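Local structure of DUF3863 domain-containing protein (Parabacteroides distasonis, 3LM3) at residues A[371-376]-A[380-385]; A[359-362]-A[367-370]; A[262-267]-A[343-348]; A[412-417]-A[434-439]. The protein is of unknown function but is probably a carbohydrate-active enzyme, a putative glycoside hydrolase or deacetylase. One frame throughout, in Å; residues are numbered along the deposited sequence.

Contact 1 (A[371-376]-A[380-385])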
loop_
_atom_site.group_PDB
_atom_site.type_symbol
_atom_site.label_atom_id
_atom_site.label_comp_id
_atom_site.label_asym_id
_atom_site.label_seq_id
_atom_site.Cartn_x
_atom_site.Cartn_y
_atom_site.Cartn_z
ATOM N N LEU A 371 -17.123 11.135 -2.353
ATOM C CA LEU A 371 -18.262 11.602 -3.121
ATOM C C LEU A 371 -18.056 11.133 -4.566
ATOM O O LEU A 371 -16.931 11.217 -5.097
ATOM C CB LEU A 371 -18.327 13.131 -3.085
ATOM C CG LEU A 371 -18.419 13.775 -1.706
ATOM C CD1 LEU A 371 -18.385 15.315 -1.849
ATOM C CD2 LEU A 371 -19.660 13.315 -0.980
ATOM N N LEU A 372 -19.123 10.668 -5.199
ATOM C CA LEU A 372 -19.064 10.149 -6.568
ATOM C C LEU A 372 -20.143 10.831 -7.385
ATOM O O LEU A 372 -21.300 10.973 -6.921
ATOM C CB LEU A 372 -19.317 8.650 -6.570
ATOM C CG LEU A 372 -19.063 7.945 -7.905
ATOM C CD1 LEU A 372 -17.578 7.929 -8.282
ATOM C CD2 LEU A 372 -19.610 6.540 -7.864
ATOM N N ARG A 373 -19.786 11.222 -8.607
ATOM C CA ARG A 373 -20.697 11.977 -9.485
ATOM C C ARG A 373 -20.587 11.465 -10.918
ATOM O O ARG A 373 -19.493 11.164 -11.375
ATOM C CB ARG A 373 -20.372 13.461 -9.441
ATOM C CG ARG A 373 -21.309 14.339 -10.255
ATOM C CD ARG A 373 -21.098 15.830 -9.953
ATOM N NE ARG A 373 -19.790 16.339 -10.355
ATOM C CZ ARG A 373 -19.528 16.965 -11.508
ATOM N NH1 ARG A 373 -20.493 17.152 -12.401
ATOM N NH2 ARG A 373 -18.299 17.402 -11.769
ATOM N N ASP A 374 -21.729 11.307 -11.581
ATOM C CA ASP A 374 -21.817 10.991 -13.005
ATOM C C ASP A 374 -21.791 12.330 -13.704
ATOM O O ASP A 374 -22.858 12.947 -13.898
ATOM C CB ASP A 374 -23.113 10.195 -13.296
ATOM C CG ASP A 374 -23.407 10.047 -14.772
ATOM O OD1 ASP A 374 -22.467 10.154 -15.570
ATOM O OD2 ASP A 374 -24.601 9.844 -15.123
ATOM N N TRP A 375 -20.610 12.787 -14.110
ATOM C CA TRP A 375 -20.456 14.120 -14.672
ATOM C C TRP A 375 -20.927 14.183 -16.131
ATOM O O TRP A 375 -21.054 15.277 -16.667
ATOM C CB TRP A 375 -19.031 14.672 -14.507
ATOM C CG TRP A 375 -17.992 13.935 -15.286
ATOM C CD1 TRP A 375 -17.248 12.886 -14.862
ATOM C CD2 TRP A 375 -17.556 14.239 -16.607
ATOM N NE1 TRP A 375 -16.400 12.493 -15.850
ATOM C CE2 TRP A 375 -16.577 13.290 -16.944
ATOM C CE3 TRP A 375 -17.921 15.205 -17.553
ATOM C CZ2 TRP A 375 -15.921 13.288 -18.180
ATOM C CZ3 TRP A 375 -17.290 15.181 -18.803
ATOM C CH2 TRP A 375 -16.301 14.234 -19.096
ATOM N N HIS A 376 -21.210 13.028 -16.745
ATOM C CA HIS A 376 -21.784 13.000 -18.095
ATOM C C HIS A 376 -23.246 13.394 -18.102
ATOM O O HIS A 376 -23.802 13.666 -19.176
ATOM C CB HIS A 376 -21.686 11.604 -18.706
ATOM C CG HIS A 376 -20.335 11.278 -19.242
ATOM N ND1 HIS A 376 -20.100 10.156 -20.014
ATOM C CD2 HIS A 376 -19.150 11.931 -19.139
ATOM C CE1 HIS A 376 -18.822 10.130 -20.347
ATOM N NE2 HIS A 376 -18.215 11.183 -19.817
ATOM N N SER A 380 -26.370 16.342 -12.455
ATOM C CA SER A 380 -26.448 15.169 -11.579
ATOM C C SER A 380 -25.587 15.486 -10.352
ATOM O O SER A 380 -24.455 15.924 -10.492
ATOM C CB SER A 380 -25.926 13.928 -12.318
ATOM O OG SER A 380 -26.227 12.722 -11.637
ATOM N N PRO A 381 -26.140 15.331 -9.138
ATOM C CA PRO A 381 -25.320 15.682 -7.972
ATOM C C PRO A 381 -24.300 14.602 -7.612
ATOM O O PRO A 381 -24.401 13.462 -8.090
ATOM C CB PRO A 381 -26.361 15.796 -6.851
ATOM C CG PRO A 381 -27.368 14.774 -7.195
ATOM C CD PRO A 381 -27.461 14.809 -8.736
ATOM N N ALA A 382 -23.369 14.977 -6.749
ATOM C CA ALA A 382 -22.464 14.004 -6.139
ATOM C C ALA A 382 -23.197 13.300 -4.991
ATOM O O ALA A 382 -24.033 13.896 -4.297
ATOM C CB ALA A 382 -21.201 14.675 -5.642
ATOM N N TYR A 383 -22.920 12.014 -4.862
ATOM C CA TYR A 383 -23.424 11.173 -3.805
ATOM C C TYR A 383 -22.304 10.716 -2.893
ATOM O O TYR A 383 -21.218 10.389 -3.331
ATOM C CB TYR A 383 -24.104 9.935 -4.394
ATOM C CG TYR A 383 -25.380 10.263 -5.115
ATOM C CD1 TYR A 383 -25.362 10.766 -6.410
ATOM C CD2 TYR A 383 -26.595 10.109 -4.486
ATOM C CE1 TYR A 383 -26.552 11.095 -7.063
ATOM C CE2 TYR A 383 -27.799 10.436 -5.132
ATOM C CZ TYR A 383 -27.757 10.925 -6.416
ATOM O OH TYR A 383 -28.944 11.259 -7.071
ATOM N N VAL A 384 -22.617 10.627 -1.609
ATOM C CA VAL A 384 -21.729 10.012 -0.649
ATOM C C VAL A 384 -21.724 8.517 -0.899
ATOM O O VAL A 384 -22.748 7.846 -0.790
ATOM C CB VAL A 384 -22.199 10.265 0.808
ATOM C CG1 VAL A 384 -21.263 9.567 1.828
ATOM C CG2 VAL A 384 -22.269 11.759 1.131
ATOM N N ILE A 385 -20.535 7.972 -1.205
ATOM C CA ILE A 385 -20.360 6.528 -1.326
ATOM C C ILE A 385 -19.550 5.916 -0.181
ATOM O O ILE A 385 -19.502 4.690 -0.037
ATOM C CB ILE A 385 -19.761 6.089 -2.694
ATOM C CG1 ILE A 385 -18.318 6.555 -2.869
ATOM C CG2 ILE A 385 -20.661 6.596 -3.828
ATOM C CD1 ILE A 385 -17.588 5.798 -4.019
HETATM O O HOH W 1 -23.138 15.947 -12.824
HETATM O O HOH W 2 -24.236 11.625 -10.075
HETATM O O HOH W 3 -26.650 10.436 -13.435
#
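L372 and Y383 form an antiparallel hydrogen-bonded pair close to the turn of this hairpin: L372 N donates to Y383 O and Y383 N returns a bond to L372 O, each 2.8 Å long, the second almost straight at 173°. Leucine and valine contacts flank it, L371 CD2 meeting V384 CG2 at 3.7 Å where their branches cross at a slant. L372 CB packs against the CG2 branch of I385, also 3.7 Å away. Beyond A382 the two backbones part, and water takes over from direct bonding. One water accepts from D374 N, donates to P381 O and is also bonded to S380 OG; another donates to D374 OD2 and shares that same hydroxyl. The aliphatic part of R373 lies against the segment 380-382, CD 3.4 Å from S380 O, and its bend at chi3 (65°) turns the guanidinium back so that NH1 reaches a water bound to S380 O. R373 NH2 forms a salt bridge with E358 of strand 357-363, while D374 is held by T377 and N356. The chemistry thus changes along the hairpin, from paired backbone amides and apolar branches in the sheet to a hydrated, polar end where water bridges the two separated backbones.

Contact 2 (A[359-362]-A[367-370])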
loop_
_atom_site.group_PDB
_atom_site.type_symbol
_atom_site.label_atom_id
_atom_site.label_comp_id
_atom_site.label_asym_id
_atom_site.label_seq_id
_atom_site.Cartn_x
_atom_site.Cartn_y
_atom_site.Cartn_z
ATOM N N ILE A 359 -14.653 11.081 -8.853
ATOM C CA ILE A 359 -14.609 10.735 -7.433
ATOM C C ILE A 359 -13.789 11.761 -6.685
ATOM O O ILE A 359 -12.755 12.218 -7.190
ATOM C CB ILE A 359 -14.089 9.288 -7.186
ATOM C CG1 ILE A 359 -14.295 8.882 -5.720
ATOM C CG2 ILE A 359 -12.595 9.112 -7.590
ATOM C CD1 ILE A 359 -14.166 7.372 -5.537
ATOM N N LYS A 360 -14.250 12.140 -5.495
ATOM C CA LYS A 360 -13.507 12.998 -4.614
ATOM C C LYS A 360 -13.362 12.277 -3.280
ATOM O O LYS A 360 -14.360 11.864 -2.678
ATOM C CB LYS A 360 -14.220 14.325 -4.395
ATOM C CG LYS A 360 -14.304 15.173 -5.642
ATOM C CD LYS A 360 -14.929 16.529 -5.395
ATOM C CE LYS A 360 -14.838 17.358 -6.663
ATOM N NZ LYS A 360 -15.506 18.711 -6.557
ATOM N N TRP A 361 -12.129 12.177 -2.784
ATOM C CA TRP A 361 -11.849 11.634 -1.445
ATOM C C TRP A 361 -11.362 12.740 -0.525
ATOM O O TRP A 361 -10.640 13.642 -0.963
ATOM C CB TRP A 361 -10.746 10.569 -1.506
ATOM C CG TRP A 361 -11.225 9.171 -1.719
ATOM C CD1 TRP A 361 -11.151 8.435 -2.870
ATOM C CD2 TRP A 361 -11.893 8.349 -0.758
ATOM N NE1 TRP A 361 -11.700 7.181 -2.669
ATOM C CE2 TRP A 361 -12.158 7.108 -1.377
ATOM C CE3 TRP A 361 -12.291 8.531 0.578
ATOM C CZ2 TRP A 361 -12.813 6.082 -0.718
ATOM C CZ3 TRP A 361 -12.950 7.495 1.223
ATOM C CH2 TRP A 361 -13.191 6.289 0.584
ATOM N N PHE A 362 -11.782 12.658 0.735
ATOM C CA PHE A 362 -11.376 13.530 1.829
ATOM C C PHE A 362 -10.974 12.625 2.979
ATOM O O PHE A 362 -11.739 11.726 3.349
ATOM C CB PHE A 362 -12.549 14.424 2.259
ATOM C CG PHE A 362 -13.121 15.244 1.143
ATOM C CD1 PHE A 362 -14.032 14.688 0.258
ATOM C CD2 PHE A 362 -12.718 16.578 0.949
ATOM C CE1 PHE A 362 -14.572 15.423 -0.773
ATOM C CE2 PHE A 362 -13.263 17.326 -0.102
ATOM C CZ PHE A 362 -14.171 16.736 -0.958
ATOM N N PHE A 367 -12.374 11.359 10.102
ATOM C CA PHE A 367 -13.158 10.564 9.159
ATOM C C PHE A 367 -12.513 10.544 7.777
ATOM O O PHE A 367 -11.649 11.371 7.460
ATOM C CB PHE A 367 -14.596 11.081 9.035
ATOM C CG PHE A 367 -14.720 12.478 8.465
ATOM C CD1 PHE A 367 -14.710 13.591 9.295
ATOM C CD2 PHE A 367 -14.876 12.682 7.100
ATOM C CE1 PHE A 367 -14.856 14.883 8.768
ATOM C CE2 PHE A 367 -14.999 13.970 6.567
ATOM C CZ PHE A 367 -14.986 15.072 7.414
ATOM N N ARG A 368 -12.971 9.592 6.973
ATOM C CA ARG A 368 -12.820 9.720 5.528
ATOM C C ARG A 368 -14.189 9.806 4.891
ATOM O O ARG A 368 -15.184 9.297 5.428
ATOM C CB ARG A 368 -11.983 8.574 4.930
ATOM C CG ARG A 368 -12.662 7.213 4.946
ATOM C CD ARG A 368 -11.875 6.119 4.270
ATOM N NE ARG A 368 -12.757 5.044 3.850
ATOM C CZ ARG A 368 -12.376 3.924 3.266
ATOM N NH1 ARG A 368 -11.087 3.621 3.133
ATOM N NH2 ARG A 368 -13.280 3.081 2.820
ATOM N N LEU A 369 -14.208 10.416 3.719
ATOM C CA LEU A 369 -15.424 10.689 2.972
ATOM C C LEU A 369 -15.120 10.614 1.481
ATOM O O LEU A 369 -14.188 11.246 1.026
ATOM C CB LEU A 369 -15.946 12.088 3.293
ATOM C CG LEU A 369 -17.105 12.664 2.477
ATOM C CD1 LEU A 369 -18.427 11.955 2.826
ATOM C CD2 LEU A 369 -17.263 14.184 2.749
ATOM N N ALA A 370 -15.964 9.885 0.745
ATOM C CA ALA A 370 -15.895 9.848 -0.727
ATOM C C ALA A 370 -17.218 10.272 -1.347
ATOM O O ALA A 370 -18.289 9.785 -0.948
ATOM C CB ALA A 370 -15.579 8.442 -1.211
#
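W361 lays its indole over A370, the partner of its antiparallel non-hydrogen-bonded pair. A370 CB sits 3.4 Å from the centroid of the six-membered ring and only 1° off the ring normal, a nearly ideal CH-pi contact. The indole leans across the neighbouring strand (chi1 -90°) instead of standing upright on its own. Its far rim then meets R368: CZ3 lies 3.5 Å from R368 CD, and CH2 lies over one face of the guanidinium, toward its rim, with the two planes 65° apart. The R368 chain is extended from CG to NE, and its charged end is taken up by salt bridges to D386 and D185 and a hydrogen bond to the carbonyl of S187. Were W361 replaced by an alanine, the A370 methyl would probably lose its aromatic cover and the R368 chain the ring that flanks it. On the other face of the sheet F362 and L369 run side by side, F362 CD1 4.1 Å from L369 CD2. Their backbones are joined by two bonds, F362 N to L369 O and L369 N to F362 O, both 2.8 Å; L369 O also lies at the edge of the F362 ring. This is a classical antiparallel beta hairpin, here forming the two central strands of a four-stranded sheet.

Contact 3 (A[262-267]-A[343-348])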
loop_
_atom_site.group_PDB
_atom_site.type_symbol
_atom_site.label_atom_id
_atom_site.label_comp_id
_atom_site.label_asym_id
_atom_site.label_seq_id
_atom_site.Cartn_x
_atom_site.Cartn_y
_atom_site.Cartn_z
ATOM N N VAL A 262 -1.497 2.855 -15.539
ATOM C CA VAL A 262 -0.505 3.143 -14.486
ATOM C C VAL A 262 -0.166 4.636 -14.457
ATOM O O VAL A 262 -0.159 5.238 -13.379
ATOM C CB VAL A 262 0.751 2.283 -14.667
ATOM C CG1 VAL A 262 1.801 2.638 -13.634
ATOM C CG2 VAL A 262 0.375 0.798 -14.517
HETATM N N MSE A 263 0.045 5.239 -15.625
HETATM C CA MSE A 263 0.311 6.688 -15.672
HETATM C C MSE A 263 -0.865 7.485 -15.149
HETATM O O MSE A 263 -0.681 8.454 -14.397
HETATM C CB MSE A 263 0.668 7.142 -17.086
HETATM C CG MSE A 263 1.972 6.520 -17.629
HETATM SE SE MSE A 263 3.609 6.996 -16.692
HETATM C CE MSE A 263 3.729 5.418 -15.557
ATOM N N HIS A 264 -2.084 7.102 -15.543
ATOM C CA HIS A 264 -3.286 7.777 -15.079
ATOM C C HIS A 264 -3.381 7.740 -13.551
ATOM O O HIS A 264 -3.689 8.739 -12.892
ATOM C CB HIS A 264 -4.526 7.107 -15.677
ATOM C CG HIS A 264 -5.811 7.583 -15.081
ATOM N ND1 HIS A 264 -6.435 8.727 -15.518
ATOM C CD2 HIS A 264 -6.564 7.096 -14.060
ATOM C CE1 HIS A 264 -7.535 8.912 -14.809
ATOM N NE2 HIS A 264 -7.621 7.954 -13.899
ATOM N N THR A 265 -3.135 6.556 -12.989
ATOM C CA THR A 265 -3.218 6.393 -11.549
ATOM C C THR A 265 -2.156 7.219 -10.857
ATOM O O THR A 265 -2.448 7.893 -9.842
ATOM C CB THR A 265 -3.147 4.923 -11.162
ATOM O OG1 THR A 265 -4.225 4.199 -11.799
ATOM C CG2 THR A 265 -3.248 4.745 -9.662
ATOM N N GLU A 266 -0.941 7.229 -11.404
ATOM C CA GLU A 266 0.085 8.101 -10.822
ATOM C C GLU A 266 -0.287 9.562 -10.888
ATOM O O GLU A 266 0.015 10.333 -9.974
ATOM C CB GLU A 266 1.453 7.877 -11.446
ATOM C CG GLU A 266 1.986 6.514 -11.175
ATOM C CD GLU A 266 3.427 6.374 -11.557
ATOM O OE1 GLU A 266 3.842 6.915 -12.631
ATOM O OE2 GLU A 266 4.175 5.725 -10.813
ATOM N N ALA A 267 -0.962 9.973 -11.971
ATOM C CA ALA A 267 -1.321 11.381 -12.144
ATOM C C ALA A 267 -2.323 11.875 -11.083
ATOM O O ALA A 267 -2.346 13.061 -10.773
ATOM C CB ALA A 267 -1.857 11.638 -13.547
ATOM N N PHE A 343 -8.230 14.128 -2.706
ATOM C CA PHE A 343 -7.986 13.665 -4.059
ATOM C C PHE A 343 -9.197 13.889 -4.926
ATOM O O PHE A 343 -10.322 13.818 -4.432
ATOM C CB PHE A 343 -7.632 12.169 -4.078
ATOM C CG PHE A 343 -6.444 11.838 -3.241
ATOM C CD1 PHE A 343 -5.164 12.042 -3.722
ATOM C CD2 PHE A 343 -6.597 11.348 -1.957
ATOM C CE1 PHE A 343 -4.063 11.804 -2.912
ATOM C CE2 PHE A 343 -5.469 11.087 -1.147
ATOM C CZ PHE A 343 -4.211 11.306 -1.642
ATOM N N VAL A 344 -8.949 14.136 -6.203
ATOM C CA VAL A 344 -9.997 14.221 -7.227
ATOM C C VAL A 344 -9.553 13.388 -8.419
ATOM O O VAL A 344 -8.390 13.491 -8.846
ATOM C CB VAL A 344 -10.243 15.670 -7.674
ATOM C CG1 VAL A 344 -11.233 15.713 -8.851
ATOM C CG2 VAL A 344 -10.720 16.523 -6.505
ATOM N N GLU A 345 -10.438 12.553 -8.945
ATOM C CA GLU A 345 -10.112 11.727 -10.109
ATOM C C GLU A 345 -11.310 11.562 -11.000
ATOM O O GLU A 345 -12.395 11.317 -10.514
ATOM C CB GLU A 345 -9.666 10.344 -9.661
ATOM C CG GLU A 345 -9.278 9.439 -10.834
ATOM C CD GLU A 345 -9.415 7.975 -10.582
ATOM O OE1 GLU A 345 -9.627 7.566 -9.424
ATOM O OE2 GLU A 345 -9.245 7.187 -11.568
ATOM N N ARG A 346 -11.094 11.680 -12.303
ATOM C CA ARG A 346 -12.046 11.178 -13.296
ATOM C C ARG A 346 -11.503 9.907 -13.916
ATOM O O ARG A 346 -10.290 9.673 -13.944
ATOM C CB ARG A 346 -12.363 12.205 -14.371
ATOM C CG ARG A 346 -13.188 13.327 -13.864
ATOM C CD ARG A 346 -13.441 14.363 -14.937
ATOM N NE ARG A 346 -14.382 15.356 -14.442
ATOM C CZ ARG A 346 -15.009 16.245 -15.214
ATOM N NH1 ARG A 346 -14.784 16.287 -16.516
ATOM N NH2 ARG A 346 -15.862 17.094 -14.654
ATOM N N GLY A 347 -12.382 9.040 -14.408
ATOM C CA GLY A 347 -11.912 7.773 -14.964
ATOM C C GLY A 347 -10.987 7.987 -16.146
ATOM O O GLY A 347 -11.133 8.965 -16.895
ATOM N N SER A 348 -10.051 7.066 -16.342
ATOM C CA SER A 348 -9.145 7.141 -17.476
ATOM C C SER A 348 -9.840 6.906 -18.795
ATOM O O SER A 348 -9.319 7.253 -19.853
ATOM C CB SER A 348 -8.017 6.132 -17.341
ATOM O OG SER A 348 -8.492 4.796 -17.395
#
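H264 CG stands anti to the backbone N (chi1 170°), swinging the imidazole off the helix toward strand 343-346, and E345, likewise anti at chi1, extends its carboxylate to meet it. The result is a histidine-carboxylate hydrogen bond joining helix 255-277 to an outermost strand of the four-stranded antiparallel sheet. H264 NE2 donates to E345 OE2 over 2.9 Å with an N-H...O angle of 157°. The acceptor lies close to the imidazole plane, but the bond reaches OE2 on its anti side and somewhat out of the carboxylate plane, the ring and carboxylate being turned well away from each other. R346 O also lies at the ring edge, 3.0 Å from H264 CE1, so the imidazole approaches a carboxylate and a carbonyl together. The R346 side chain turns elsewhere, to a salt bridge with E358 and a cation-pi contact with W375. S348 follows the strand, its hydroxyl bonded to E261 of the same helix as H264. Its CB lies over one face of the imidazole, where S348 CB sits 3.5 Å from the centroid of the H264 ring, 12° off the ring normal.

Contact 4 (A[412-417]-A[434-439])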
loop_
_atom_site.group_PDB
_atom_site.type_symbol
_atom_site.label_atom_id
_atom_site.label_comp_id
_atom_site.label_asym_id
_atom_site.label_seq_id
_atom_site.Cartn_x
_atom_site.Cartn_y
_atom_site.Cartn_z
ATOM N N ILE A 412 -15.481 -0.272 9.394
ATOM C CA ILE A 412 -16.689 0.109 8.671
ATOM C C ILE A 412 -17.726 0.546 9.688
ATOM O O ILE A 412 -17.901 -0.127 10.735
ATOM C CB ILE A 412 -17.207 -1.105 7.856
ATOM C CG1 ILE A 412 -16.257 -1.407 6.703
ATOM C CG2 ILE A 412 -18.608 -0.874 7.273
ATOM C CD1 ILE A 412 -16.556 -2.697 5.919
ATOM N N ASN A 413 -18.380 1.670 9.435
ATOM C CA ASN A 413 -19.471 2.081 10.296
ATOM C C ASN A 413 -20.585 2.675 9.433
ATOM O O ASN A 413 -21.417 1.907 8.961
ATOM C CB ASN A 413 -19.000 2.952 11.477
ATOM C CG ASN A 413 -17.986 4.010 11.089
ATOM O OD1 ASN A 413 -18.281 4.932 10.348
ATOM N ND2 ASN A 413 -16.800 3.916 11.690
ATOM N N LYS A 414 -20.585 3.966 9.133
ATOM C CA LYS A 414 -21.788 4.587 8.525
ATOM C C LYS A 414 -22.079 4.131 7.074
ATOM O O LYS A 414 -23.105 3.498 6.803
ATOM C CB LYS A 414 -21.715 6.119 8.614
ATOM C CG LYS A 414 -21.530 6.673 10.040
ATOM C CD LYS A 414 -22.511 6.038 11.053
ATOM C CE LYS A 414 -22.707 6.898 12.340
ATOM N NZ LYS A 414 -23.640 8.064 12.153
ATOM N N ILE A 415 -21.190 4.465 6.147
ATOM C CA ILE A 415 -21.329 4.116 4.740
ATOM C C ILE A 415 -19.956 3.657 4.232
ATOM O O ILE A 415 -18.964 4.362 4.414
ATOM C CB ILE A 415 -21.811 5.333 3.886
ATOM C CG1 ILE A 415 -23.170 5.853 4.421
ATOM C CG2 ILE A 415 -21.952 4.988 2.403
ATOM C CD1 ILE A 415 -23.734 7.033 3.658
ATOM N N ASN A 416 -19.928 2.502 3.562
ATOM C CA ASN A 416 -18.672 1.964 3.023
ATOM C C ASN A 416 -18.782 1.747 1.518
ATOM O O ASN A 416 -19.776 1.207 1.035
ATOM C CB ASN A 416 -18.290 0.674 3.742
ATOM C CG ASN A 416 -17.175 -0.056 3.040
ATOM O OD1 ASN A 416 -17.446 -0.890 2.171
ATOM N ND2 ASN A 416 -15.929 0.319 3.343
ATOM N N GLN A 417 -17.725 2.120 0.789
ATOM C CA GLN A 417 -17.716 2.122 -0.684
ATOM C C GLN A 417 -18.014 0.786 -1.336
ATOM O O GLN A 417 -18.513 0.771 -2.454
ATOM C CB GLN A 417 -16.388 2.654 -1.201
ATOM C CG GLN A 417 -15.189 1.746 -0.901
ATOM C CD GLN A 417 -13.864 2.352 -1.327
ATOM O OE1 GLN A 417 -13.819 3.131 -2.283
ATOM N NE2 GLN A 417 -12.771 1.969 -0.646
ATOM N N LYS A 434 -27.596 14.603 11.239
ATOM C CA LYS A 434 -27.114 15.964 11.525
ATOM C C LYS A 434 -25.676 15.974 12.076
ATOM O O LYS A 434 -24.866 16.855 11.738
ATOM C CB LYS A 434 -28.071 16.659 12.517
ATOM C CG LYS A 434 -27.697 18.099 12.917
ATOM C CD LYS A 434 -27.424 19.002 11.712
ATOM C CE LYS A 434 -27.318 20.474 12.131
ATOM N NZ LYS A 434 -26.560 20.754 13.381
ATOM N N GLU A 435 -25.392 14.987 12.905
ATOM C CA GLU A 435 -24.127 14.902 13.629
ATOM C C GLU A 435 -23.016 14.622 12.645
ATOM O O GLU A 435 -21.877 15.064 12.843
ATOM C CB GLU A 435 -24.155 13.775 14.667
ATOM C CG GLU A 435 -24.532 12.385 14.135
ATOM C CD GLU A 435 -24.325 11.269 15.155
ATOM O OE1 GLU A 435 -24.379 11.552 16.376
ATOM O OE2 GLU A 435 -24.110 10.103 14.731
ATOM N N ASP A 436 -23.352 13.842 11.614
ATOM C CA ASP A 436 -22.396 13.474 10.559
ATOM C C ASP A 436 -22.153 14.682 9.692
ATOM O O ASP A 436 -21.011 15.003 9.376
ATOM C CB ASP A 436 -22.916 12.286 9.770
ATOM C CG ASP A 436 -22.915 11.007 10.566
ATOM O OD1 ASP A 436 -22.162 10.921 11.562
ATOM O OD2 ASP A 436 -23.601 10.036 10.148
ATOM N N GLN A 437 -23.220 15.399 9.328
ATOM C CA GLN A 437 -23.064 16.691 8.674
ATOM C C GLN A 437 -22.187 17.645 9.500
ATOM O O GLN A 437 -21.409 18.423 8.928
ATOM C CB GLN A 437 -24.433 17.353 8.425
ATOM C CG GLN A 437 -25.262 16.647 7.355
ATOM C CD GLN A 437 -26.549 17.368 7.018
ATOM O OE1 GLN A 437 -26.582 18.600 6.941
ATOM N NE2 GLN A 437 -27.613 16.601 6.812
ATOM N N ASP A 438 -22.397 17.673 10.805
ATOM C CA ASP A 438 -21.681 18.644 11.650
ATOM C C ASP A 438 -20.179 18.360 11.635
ATOM O O ASP A 438 -19.370 19.298 11.514
ATOM C CB ASP A 438 -22.171 18.606 13.094
ATOM C CG ASP A 438 -23.540 19.235 13.270
ATOM O OD1 ASP A 438 -23.903 20.157 12.492
ATOM O OD2 ASP A 438 -24.208 18.774 14.210
ATOM N N LEU A 439 -19.843 17.077 11.723
ATOM C CA LEU A 439 -18.434 16.606 11.631
ATOM C C LEU A 439 -17.829 16.958 10.285
ATOM O O LEU A 439 -16.723 17.506 10.216
ATOM C CB LEU A 439 -18.333 15.108 11.899
ATOM C CG LEU A 439 -16.915 14.507 11.958
ATOM C CD1 LEU A 439 -16.130 15.190 13.082
ATOM C CD2 LEU A 439 -16.914 13.005 12.166
#
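The D436 carboxylate turns the edge bearing its two oxygens toward the K414 ammonium, which takes hold of both unequally. K414 NZ is 2.8 Å from D436 OD2, on the syn lone pair, whereas its bond to D436 OD1 is weak at 3.3 Å. A second carboxylate, that of E435, brings one oxygen to the same ammonium: E435 OE2 is 3.3 Å from K414 NZ, again a weak bond within the salt-bridge network. K414 and D436 approach from opposite directions, and the lysine chain is bent twice, at chi2 (-48°) and chi4 (79°), which brings NZ within reach of both acids. E435 is solvent-exposed but D436 is buried, and its OD1 is also held by a salt bridge to R389, so the aspartate is gripped by two cations and would probably stay ionised. A methionine in place of K414 would probably leave D436 with R389 as its main counter-charge and E435 without its link to the loop. Next to the lysine, N413 OD1 accepts from K414 N at 2.8 Å and from R389 N, tying the loop to strand 383-389. The salt bridge therefore fastens loop 412-417 to the first turn of helix 434-443, while K414 and D436 both rest on F387 of that strand.

Overall arrangement
Contacts 1 and 2 share strand 367-374 and continue one another across the four-stranded sheet, their centres about 12 Å apart: contact 2 is its buried middle, rich in aromatic packing, whereas contact 1 runs out to a partly exposed, hydrated end. Contact 3 attaches the opposite outer strand, 341-346, to helix 255-277 through a polar surface contact, and main-chain bonds from E345 and F343 to I359 and W361 carry it into contact 2. Contact 4, partly buried with D436 inside and E435 exposed, uses ion pairs to close a loop on helix 434-443; it touches contact 2 through Q417 and L439, and contact 1 through I415, but stays about 9 Å from contact 3 at the nearest atoms.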